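Local structure of COPII coat assembly protein SEC16 (Saccharomyces cerevisiae, 3MZK) at residues B[24-30]-B[46-52]; B[363-368]-B[406-410]; B[327-333]-B[358-362]. The protein helps to initiate assembly of the COPII coat that forms transport vesicles at the endoplasmic reticulum, takes part in cargo selection, and is also involved in autophagy. One frame throughout, in Å; residues are numbered along the deposited sequence.

Contact 1. Residues B[24-30]-B[46-52]; sequences KVVYAVP and QEIKVTP
Tyr-27 holds its ring carbon CG between its backbone N and carbonyl carbon (chi1 64°), which swings the ring across to strand 48-52, where Lys-49 and Thr-51 receive it in different ways. Lys-49 comes over one face, offset toward the rim, with CB 4.0 Å from Tyr-27 CZ; its extended chain carries CD on past the phenol oxygen. Thr-51 instead meets the ring at its edge, its methyl CG2 lying in the ring plane 3.6 Å from Tyr-27 CE2. These side chains share one face of the sheet with Val-25. The opposite face belongs to Val-26 and Val-50, a non-hydrogen-bonded pair: Val-26 CG2 touches Val-50 CG2 at 3.9 Å, while its other methyl, CG1, reaches Ile-48 CG2 at 3.7 Å.

Strands 24-28 and 48-52 run antiparallel, as the second and third strands of a three-stranded meander, consistent with the blade that Sec16 lends to the open propeller of Sec13. Two hydrogen-bonded pairs join them. Tyr-27 and Lys-49 exchange bonds of 3.0 Å in each direction between backbone N and O, the one from Lys-49 N being nearly straight (170° at the hydrogen). In the pair of Val-25 and Thr-51, Val-25 N reaches Thr-51 O at 2.8 Å. On its far side strand 24-28 bonds to strand 16-19 through Val-26 and His-18. Strand 48-52 pairs with a strand of the chain of another protein, which also takes the amino groups of Lys-24 and Lys-49.

Contact 2. Residues B[363-368]-B[406-410]; sequences ASLLQE and VASRL
Ser-364 faces Val-406 with CA atoms 6.0 Å apart, and one turn further on Gln-367 faces Leu-410, the first residue to leave helical geometry at the end of helix 394-409. Near the start of this pairing Val-406 CG1 lies 4.1 Å from Ala-363 CB, a plain apolar touch. Arg-409 then bends at chi3 (50°) and brings its guanidinium across to helix 356-368, where NH2 donates to Ser-364 OG at 2.9 Å, with the hydroxyl oxygen tilted 22° out of the guanidinium plane. That oxygen is also hydrogen-bonded to a polar side chain of another protein's chain. Gln-367 borders the same guanidinium at its edge, CG standing 3.8 Å from Arg-409 NH2, while its CB packs against Leu-410 CD2 at 3.6 Å. An alanine here would keep CB against Leu-410 but remove the rest of the chain, which would probably leave the Arg-409 guanidinium freer to turn about its bond to Ser-364 and open a gap beside the last turn of helix 394-409. Within the helical Sec23-binding domain, helix 372-387 packs against both partners, Tyr-378 meeting Ala-363 and Thr-379 meeting Leu-410, and the carbonyl of Gln-367 accepts from Asn-23, just ahead of strand 24-28.

Contact 3. Residues B[327-333]-B[358-362]; sequences MNTFESI and QKIYH
Tyr-361 OH donates to Asn-328 O at 2.8 Å, arriving in the carbonyl plane on a lone pair, with a C=O...O angle of 127°. That acceptor also lies at the edge of the phenol ring, in its plane, and the bond holds the ring to the backbone just ahead of helix 330-344. Gln-358, extended beyond CG, reaches the first turn of that helix: its OE1 stands 3.0 Å from Ser-332 OG, a hydroxyl with several other acceptors nearby, while its NE2 bonds to Asp-336. The same turn is capped by Thr-329, whose OG1 at the N-cap position accepts from Ser-332 N at 3.1 Å. Ile-333 supplies the apolar filling. With CG1 anti to the carbonyl carbon (chi1 -63°), its two branches go to different rings: CD1 meets Tyr-361 CE2 at 3.6 Å, and CG2 sits over the face of His-362, 3.6 Å from the ring centroid, in a CH-pi contact. This joins the start of helix 330-344 to helix 356-368 in the alpha-helical Sec23-binding domain. Beyond it, His-362 meets Tyr-378 of helix 372-387 edge-to-face, Ile-360 packs on Leu-399 of helix 394-409, and Phe-330 rests on Leu-63 of helix 61-65.

How the contacts relate
Contacts 2 and 3 draw on one element, helix 356-368, which contact 3 joins to helix 330-344 and contact 2 to helix 394-409. Their centres lie about 13 Å apart and they touch: Leu-365 CD1 is 3.5 Å from Ile-333 CD1. Contact 1 stands apart in the strand region, its centre about 43 Å from that of the chain, against about 31 Å for contact 2 and about 18 Å for contact 3. All three are largely buried, yet contact 1 lies at an extremity, where another protein covers much of it. The chemistry follows the setting: paired backbones in contact 1, an arginine-serine bond in contact 2, and ring packing with a tyrosine-carbonyl bond in contact 3.

Contact 1. Residues B[24-30]-B[46-52]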
loop_
_atom_site.group_PDB
_atom_site.type_symbol
_atom_site.label_atom_id
_atom_site.label_comp_id
_atom_site.label_asym_id
_atom_site.label_seq_id
_atom_site.Cartn_x
_atom_site.Cartn_y
_atom_site.Cartn_z
ATOM N N LYS B 24 14.714 11.191 -59.511
ATOM C CA LYS B 24 14.089 11.237 -60.816
ATOM C C LYS B 24 13.255 9.977 -60.989
ATOM O O LYS B 24 13.429 8.996 -60.270
ATOM C CB LYS B 24 15.143 11.306 -61.923
ATOM C CG LYS B 24 16.003 12.562 -61.935
ATOM C CD LYS B 24 16.867 12.546 -63.190
ATOM C CE LYS B 24 17.816 13.727 -63.293
ATOM N NZ LYS B 24 18.645 13.604 -64.534
ATOM N N VAL B 25 12.354 9.996 -61.953
ATOM C CA VAL B 25 11.574 8.813 -62.255
ATOM C C VAL B 25 11.538 8.619 -63.769
ATOM O O VAL B 25 11.650 9.582 -64.522
ATOM C CB VAL B 25 10.164 8.934 -61.629
ATOM C CG1 VAL B 25 9.075 8.540 -62.604
ATOM C CG2 VAL B 25 10.081 8.106 -60.356
ATOM N N VAL B 26 11.408 7.375 -64.214
ATOM C CA VAL B 26 11.232 7.069 -65.635
ATOM C C VAL B 26 9.943 6.301 -65.800
ATOM O O VAL B 26 9.702 5.330 -65.074
ATOM C CB VAL B 26 12.337 6.141 -66.179
ATOM C CG1 VAL B 26 12.228 6.022 -67.701
ATOM C CG2 VAL B 26 13.694 6.652 -65.795
ATOM N N TYR B 27 9.122 6.706 -66.759
ATOM C CA TYR B 27 7.933 5.922 -67.070
ATOM C C TYR B 27 7.571 5.970 -68.543
ATOM O O TYR B 27 8.036 6.832 -69.284
ATOM C CB TYR B 27 6.740 6.359 -66.218
ATOM C CG TYR B 27 6.299 7.776 -66.471
ATOM C CD1 TYR B 27 5.347 8.067 -67.433
ATOM C CD2 TYR B 27 6.844 8.821 -65.756
ATOM C CE1 TYR B 27 4.946 9.365 -67.671
ATOM C CE2 TYR B 27 6.454 10.123 -65.988
ATOM C CZ TYR B 27 5.504 10.389 -66.943
ATOM O OH TYR B 27 5.114 11.685 -67.167
ATOM N N ALA B 28 6.747 5.018 -68.957
ATOM C CA ALA B 28 6.197 4.989 -70.303
ATOM C C ALA B 28 4.774 4.483 -70.202
ATOM O O ALA B 28 4.502 3.490 -69.528
ATOM C CB ALA B 28 7.023 4.092 -71.210
ATOM N N VAL B 29 3.858 5.183 -70.847
ATOM C CA VAL B 29 2.462 4.798 -70.790
ATOM C C VAL B 29 1.940 4.691 -72.209
ATOM O O VAL B 29 1.891 5.691 -72.928
ATOM C CB VAL B 29 1.632 5.805 -69.978
ATOM C CG1 VAL B 29 0.217 5.285 -69.793
ATOM C CG2 VAL B 29 2.290 6.040 -68.633
ATOM N N PRO B 30 1.594 3.466 -72.628
ATOM C CA PRO B 30 1.084 3.223 -73.978
ATOM C C PRO B 30 -0.141 4.071 -74.267
ATOM O O PRO B 30 -0.946 4.291 -73.363
ATOM C CB PRO B 30 0.744 1.736 -73.955
ATOM C CG PRO B 30 1.748 1.171 -72.967
ATOM C CD PRO B 30 1.807 2.214 -71.886
ATOM N N GLN B 46 6.448 4.916 -79.220
ATOM C CA GLN B 46 6.106 5.000 -77.805
ATOM C C GLN B 46 7.100 5.850 -77.011
ATOM O O GLN B 46 8.306 5.596 -77.047
ATOM C CB GLN B 46 6.044 3.602 -77.206
ATOM C CG GLN B 46 6.164 3.591 -75.704
ATOM C CD GLN B 46 4.939 4.147 -75.033
ATOM O OE1 GLN B 46 4.751 5.361 -74.956
ATOM N NE2 GLN B 46 4.089 3.259 -74.539
ATOM N N GLU B 47 6.592 6.838 -76.275
ATOM C CA GLU B 47 7.452 7.822 -75.612
ATOM C C GLU B 47 7.919 7.429 -74.215
ATOM O O GLU B 47 7.147 6.954 -73.388
ATOM C CB GLU B 47 6.779 9.196 -75.563
ATOM C CG GLU B 47 6.701 9.901 -76.908
ATOM C CD GLU B 47 6.118 11.299 -76.794
ATOM O OE1 GLU B 47 6.308 12.111 -77.730
ATOM O OE2 GLU B 47 5.467 11.582 -75.764
ATOM N N ILE B 48 9.203 7.646 -73.962
ATOM C CA ILE B 48 9.768 7.465 -72.638
ATOM C C ILE B 48 10.012 8.830 -71.986
ATOM O O ILE B 48 10.552 9.737 -72.617
ATOM C CB ILE B 48 11.069 6.667 -72.724
ATOM C CG1 ILE B 48 10.781 5.283 -73.287
ATOM C CG2 ILE B 48 11.714 6.539 -71.365
ATOM C CD1 ILE B 48 12.025 4.505 -73.560
ATOM N N LYS B 49 9.600 8.977 -70.731
ATOM C CA LYS B 49 9.742 10.255 -70.028
ATOM C C LYS B 49 10.532 10.138 -68.733
ATOM O O LYS B 49 10.427 9.158 -67.993
ATOM C CB LYS B 49 8.374 10.890 -69.745
ATOM C CG LYS B 49 7.574 11.154 -71.000
ATOM C CD LYS B 49 6.178 11.661 -70.712
ATOM C CE LYS B 49 5.374 11.730 -72.005
ATOM N NZ LYS B 49 4.127 12.533 -71.877
ATOM N N VAL B 50 11.323 11.165 -68.467
ATOM C CA VAL B 50 12.113 11.229 -67.253
ATOM C C VAL B 50 11.842 12.545 -66.550
ATOM O O VAL B 50 12.241 13.606 -67.021
ATOM C CB VAL B 50 13.604 11.104 -67.560
ATOM C CG1 VAL B 50 14.430 11.391 -66.315
ATOM C CG2 VAL B 50 13.895 9.720 -68.116
ATOM N N THR B 51 11.144 12.469 -65.427
ATOM C CA THR B 51 10.779 13.663 -64.683
ATOM C C THR B 51 11.135 13.534 -63.205
ATOM O O THR B 51 11.193 12.427 -62.663
ATOM C CB THR B 51 9.281 13.961 -64.814
ATOM O OG1 THR B 51 8.930 15.019 -63.914
ATOM C CG2 THR B 51 8.468 12.742 -64.472
ATOM N N PRO B 52 11.398 14.672 -62.551
ATOM C CA PRO B 52 11.661 14.650 -61.115
ATOM C C PRO B 52 10.506 14.001 -60.380
ATOM O O PRO B 52 9.372 13.989 -60.857
ATOM C CB PRO B 52 11.758 16.130 -60.764
ATOM C CG PRO B 52 12.255 16.761 -62.020
ATOM C CD PRO B 52 11.554 16.023 -63.118
#

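Contact 2. Residues B[363-368]-B[406-410]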
loop_
_atom_site.group_PDB
_atom_site.type_symbol
_atom_site.label_atom_id
_atom_site.label_comp_id
_atom_site.label_asym_id
_atom_site.label_seq_id
_atom_site.Cartn_x
_atom_site.Cartn_y
_atom_site.Cartn_z
ATOM N N ALA B 363 14.681 9.940 -42.318
ATOM C CA ALA B 363 15.802 10.555 -43.031
ATOM C C ALA B 363 15.815 10.172 -44.505
ATOM O O ALA B 363 16.124 10.990 -45.364
ATOM C CB ALA B 363 17.121 10.178 -42.378
ATOM N N SER B 364 15.486 8.921 -44.792
ATOM C CA SER B 364 15.399 8.448 -46.168
ATOM C C SER B 364 14.329 9.219 -46.933
ATOM O O SER B 364 14.521 9.576 -48.094
ATOM C CB SER B 364 15.090 6.951 -46.193
ATOM O OG SER B 364 15.230 6.414 -47.492
ATOM N N LEU B 365 13.201 9.477 -46.275
ATOM C CA LEU B 365 12.104 10.211 -46.897
ATOM C C LEU B 365 12.474 11.655 -47.213
ATOM O O LEU B 365 11.978 12.238 -48.179
ATOM C CB LEU B 365 10.861 10.172 -46.015
ATOM C CG LEU B 365 10.052 8.883 -46.132
ATOM C CD1 LEU B 365 8.978 8.837 -45.067
ATOM C CD2 LEU B 365 9.440 8.765 -47.514
ATOM N N LEU B 366 13.345 12.230 -46.394
ATOM C CA LEU B 366 13.829 13.580 -46.635
ATOM C C LEU B 366 14.714 13.622 -47.876
ATOM O O LEU B 366 14.644 14.563 -48.664
ATOM C CB LEU B 366 14.590 14.097 -45.418
ATOM C CG LEU B 366 13.715 14.375 -44.199
ATOM C CD1 LEU B 366 14.559 14.671 -42.961
ATOM C CD2 LEU B 366 12.759 15.520 -44.499
ATOM N N GLN B 367 15.545 12.596 -48.039
ATOM C CA GLN B 367 16.393 12.465 -49.219
ATOM C C GLN B 367 15.571 12.484 -50.497
ATOM O O GLN B 367 15.868 13.241 -51.416
ATOM C CB GLN B 367 17.193 11.163 -49.160
ATOM C CG GLN B 367 17.533 10.585 -50.532
ATOM C CD GLN B 367 18.944 10.906 -50.959
ATOM O OE1 GLN B 367 19.873 10.844 -50.155
ATOM N NE2 GLN B 367 19.114 11.259 -52.226
ATOM N N GLU B 368 14.543 11.643 -50.559
ATOM C CA GLU B 368 13.719 11.553 -51.756
ATOM C C GLU B 368 13.050 12.887 -52.089
ATOM O O GLU B 368 12.788 13.181 -53.249
ATOM C CB GLU B 368 12.670 10.449 -51.623
ATOM C CG GLU B 368 13.248 9.068 -51.406
ATOM C CD GLU B 368 12.284 7.956 -51.803
ATOM O OE1 GLU B 368 11.285 7.732 -51.084
ATOM O OE2 GLU B 368 12.526 7.304 -52.845
ATOM N N VAL B 406 21.809 5.388 -46.051
ATOM C CA VAL B 406 21.074 6.640 -46.161
ATOM C C VAL B 406 22.033 7.821 -46.118
ATOM O O VAL B 406 21.913 8.763 -46.899
ATOM C CB VAL B 406 20.042 6.786 -45.044
ATOM C CG1 VAL B 406 19.315 8.110 -45.175
ATOM C CG2 VAL B 406 19.065 5.624 -45.078
ATOM N N ALA B 407 22.991 7.763 -45.202
ATOM C CA ALA B 407 23.971 8.831 -45.072
ATOM C C ALA B 407 24.730 9.010 -46.383
ATOM O O ALA B 407 24.900 10.130 -46.853
ATOM C CB ALA B 407 24.926 8.546 -43.929
ATOM N N SER B 408 25.177 7.905 -46.971
ATOM C CA SER B 408 25.869 7.951 -48.256
ATOM C C SER B 408 25.021 8.656 -49.311
ATOM O O SER B 408 25.502 9.539 -50.021
ATOM C CB SER B 408 26.218 6.540 -48.738
ATOM O OG SER B 408 27.135 5.909 -47.864
ATOM N N ARG B 409 23.757 8.259 -49.405
ATOM C CA ARG B 409 22.841 8.805 -50.398
ATOM C C ARG B 409 22.673 10.318 -50.283
ATOM O O ARG B 409 22.328 10.988 -51.256
ATOM C CB ARG B 409 21.481 8.107 -50.308
ATOM C CG ARG B 409 21.412 6.791 -51.066
ATOM C CD ARG B 409 20.283 5.908 -50.571
ATOM N NE ARG B 409 19.022 6.632 -50.492
ATOM C CZ ARG B 409 17.965 6.207 -49.810
ATOM N NH1 ARG B 409 18.020 5.059 -49.148
ATOM N NH2 ARG B 409 16.855 6.931 -49.787
ATOM N N LEU B 410 22.925 10.852 -49.094
ATOM C CA LEU B 410 22.737 12.274 -48.838
ATOM C C LEU B 410 24.011 13.076 -49.092
ATOM O O LEU B 410 24.324 14.001 -48.351
ATOM C CB LEU B 410 22.262 12.486 -47.400
ATOM C CG LEU B 410 20.872 11.950 -47.042
ATOM C CD1 LEU B 410 20.782 11.602 -45.567
ATOM C CD2 LEU B 410 19.783 12.942 -47.425
#

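Contact 3. Residues B[327-333]-B[358-362]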
loop_
_atom_site.group_PDB
_atom_site.type_symbol
_atom_site.label_atom_id
_atom_site.label_comp_id
_atom_site.label_asym_id
_atom_site.label_seq_id
_atom_site.Cartn_x
_atom_site.Cartn_y
_atom_site.Cartn_z
ATOM N N MET B 327 3.187 2.408 -39.104
ATOM C CA MET B 327 4.556 2.904 -39.032
ATOM C C MET B 327 5.052 3.646 -40.283
ATOM O O MET B 327 5.948 4.484 -40.186
ATOM C CB MET B 327 5.501 1.763 -38.656
ATOM C CG MET B 327 6.919 2.201 -38.376
ATOM S SD MET B 327 7.724 1.139 -37.169
ATOM C CE MET B 327 6.865 -0.404 -37.446
ATOM N N ASN B 328 4.459 3.367 -41.443
ATOM C CA ASN B 328 4.890 4.006 -42.690
ATOM C C ASN B 328 4.330 5.412 -42.918
ATOM O O ASN B 328 4.896 6.207 -43.674
ATOM C CB ASN B 328 4.570 3.117 -43.893
ATOM C CG ASN B 328 5.739 2.235 -44.291
ATOM O OD1 ASN B 328 6.898 2.641 -44.184
ATOM N ND2 ASN B 328 5.443 1.024 -44.754
ATOM N N THR B 329 3.217 5.718 -42.264
ATOM C CA THR B 329 2.556 7.003 -42.449
ATOM C C THR B 329 3.403 8.155 -41.895
ATOM O O THR B 329 4.102 7.993 -40.892
ATOM C CB THR B 329 1.162 7.004 -41.794
ATOM O OG1 THR B 329 1.295 6.994 -40.366
ATOM C CG2 THR B 329 0.361 5.777 -42.237
ATOM N N PHE B 330 3.340 9.313 -42.551
ATOM C CA PHE B 330 4.058 10.490 -42.074
ATOM C C PHE B 330 3.598 10.885 -40.667
ATOM O O PHE B 330 4.423 11.223 -39.811
ATOM C CB PHE B 330 3.905 11.664 -43.042
ATOM C CG PHE B 330 4.489 11.413 -44.394
ATOM C CD1 PHE B 330 5.254 10.285 -44.637
ATOM C CD2 PHE B 330 4.278 12.310 -45.432
ATOM C CE1 PHE B 330 5.795 10.050 -45.896
ATOM C CE2 PHE B 330 4.818 12.083 -46.694
ATOM C CZ PHE B 330 5.576 10.950 -46.921
ATOM N N GLU B 331 2.287 10.833 -40.430
ATOM C CA GLU B 331 1.743 11.108 -39.100
ATOM C C GLU B 331 2.448 10.257 -38.052
ATOM O O GLU B 331 2.896 10.765 -37.019
ATOM C CB GLU B 331 0.233 10.855 -39.049
ATOM C CG GLU B 331 -0.598 11.771 -39.933
ATOM C CD GLU B 331 -0.361 11.532 -41.414
ATOM O OE1 GLU B 331 -0.167 10.358 -41.806
ATOM O OE2 GLU B 331 -0.365 12.521 -42.185
ATOM N N SER B 332 2.549 8.960 -38.330
ATOM C CA SER B 332 3.208 8.024 -37.423
ATOM C C SER B 332 4.655 8.415 -37.141
ATOM O O SER B 332 5.107 8.355 -36.000
ATOM C CB SER B 332 3.156 6.604 -37.982
ATOM O OG SER B 332 3.778 5.689 -37.098
ATOM N N ILE B 333 5.385 8.809 -38.179
ATOM C CA ILE B 333 6.770 9.218 -37.994
ATOM C C ILE B 333 6.861 10.357 -36.990
ATOM O O ILE B 333 7.645 10.305 -36.043
ATOM C CB ILE B 333 7.405 9.681 -39.312
ATOM C CG1 ILE B 333 7.441 8.533 -40.314
ATOM C CG2 ILE B 333 8.811 10.218 -39.074
ATOM C CD1 ILE B 333 8.000 8.940 -41.660
ATOM N N GLN B 358 12.417 3.637 -37.768
ATOM C CA GLN B 358 11.483 4.600 -38.338
ATOM C C GLN B 358 12.152 5.950 -38.543
ATOM O O GLN B 358 11.847 6.650 -39.500
ATOM C CB GLN B 358 10.241 4.752 -37.459
ATOM C CG GLN B 358 9.107 5.522 -38.116
ATOM C CD GLN B 358 7.897 5.680 -37.201
ATOM O OE1 GLN B 358 6.760 5.426 -37.603
ATOM N NE2 GLN B 358 8.140 6.114 -35.969
ATOM N N LYS B 359 13.067 6.310 -37.646
ATOM C CA LYS B 359 13.801 7.568 -37.766
ATOM C C LYS B 359 14.715 7.578 -38.992
ATOM O O LYS B 359 14.818 8.587 -39.693
ATOM C CB LYS B 359 14.624 7.839 -36.508
ATOM C CG LYS B 359 13.797 8.138 -35.277
ATOM C CD LYS B 359 14.681 8.620 -34.144
ATOM C CE LYS B 359 13.902 8.793 -32.862
ATOM N NZ LYS B 359 14.819 9.102 -31.732
ATOM N N ILE B 360 15.384 6.454 -39.237
ATOM C CA ILE B 360 16.252 6.319 -40.401
ATOM C C ILE B 360 15.408 6.389 -41.663
ATOM O O ILE B 360 15.773 7.040 -42.643
ATOM C CB ILE B 360 17.030 4.992 -40.373
ATOM C CG1 ILE B 360 17.882 4.899 -39.105
ATOM C CG2 ILE B 360 17.906 4.850 -41.612
ATOM C CD1 ILE B 360 18.663 3.611 -39.003
ATOM N N TYR B 361 14.269 5.713 -41.626
ATOM C CA TYR B 361 13.307 5.750 -42.717
ATOM C C TYR B 361 12.824 7.178 -42.947
ATOM O O TYR B 361 12.545 7.579 -44.079
ATOM C CB TYR B 361 12.143 4.820 -42.384
ATOM C CG TYR B 361 10.858 5.089 -43.119
ATOM C CD1 TYR B 361 10.775 4.949 -44.494
ATOM C CD2 TYR B 361 9.712 5.450 -42.425
ATOM C CE1 TYR B 361 9.585 5.177 -45.158
ATOM C CE2 TYR B 361 8.523 5.683 -43.079
ATOM C CZ TYR B 361 8.464 5.543 -44.441
ATOM O OH TYR B 361 7.276 5.772 -45.079
ATOM N N HIS B 362 12.733 7.939 -41.860
ATOM C CA HIS B 362 12.361 9.347 -41.919
ATOM C C HIS B 362 13.422 10.101 -42.715
ATOM O O HIS B 362 13.109 10.802 -43.674
ATOM C CB HIS B 362 12.228 9.910 -40.498
ATOM C CG HIS B 362 11.773 11.336 -40.436
ATOM N ND1 HIS B 362 11.749 12.056 -39.261
ATOM C CD2 HIS B 362 11.327 12.176 -41.402
ATOM C CE1 HIS B 362 11.310 13.280 -39.504
ATOM N NE2 HIS B 362 11.049 13.379 -40.794
HETATM O O HOH W 1 9.755 8.061 -35.824
#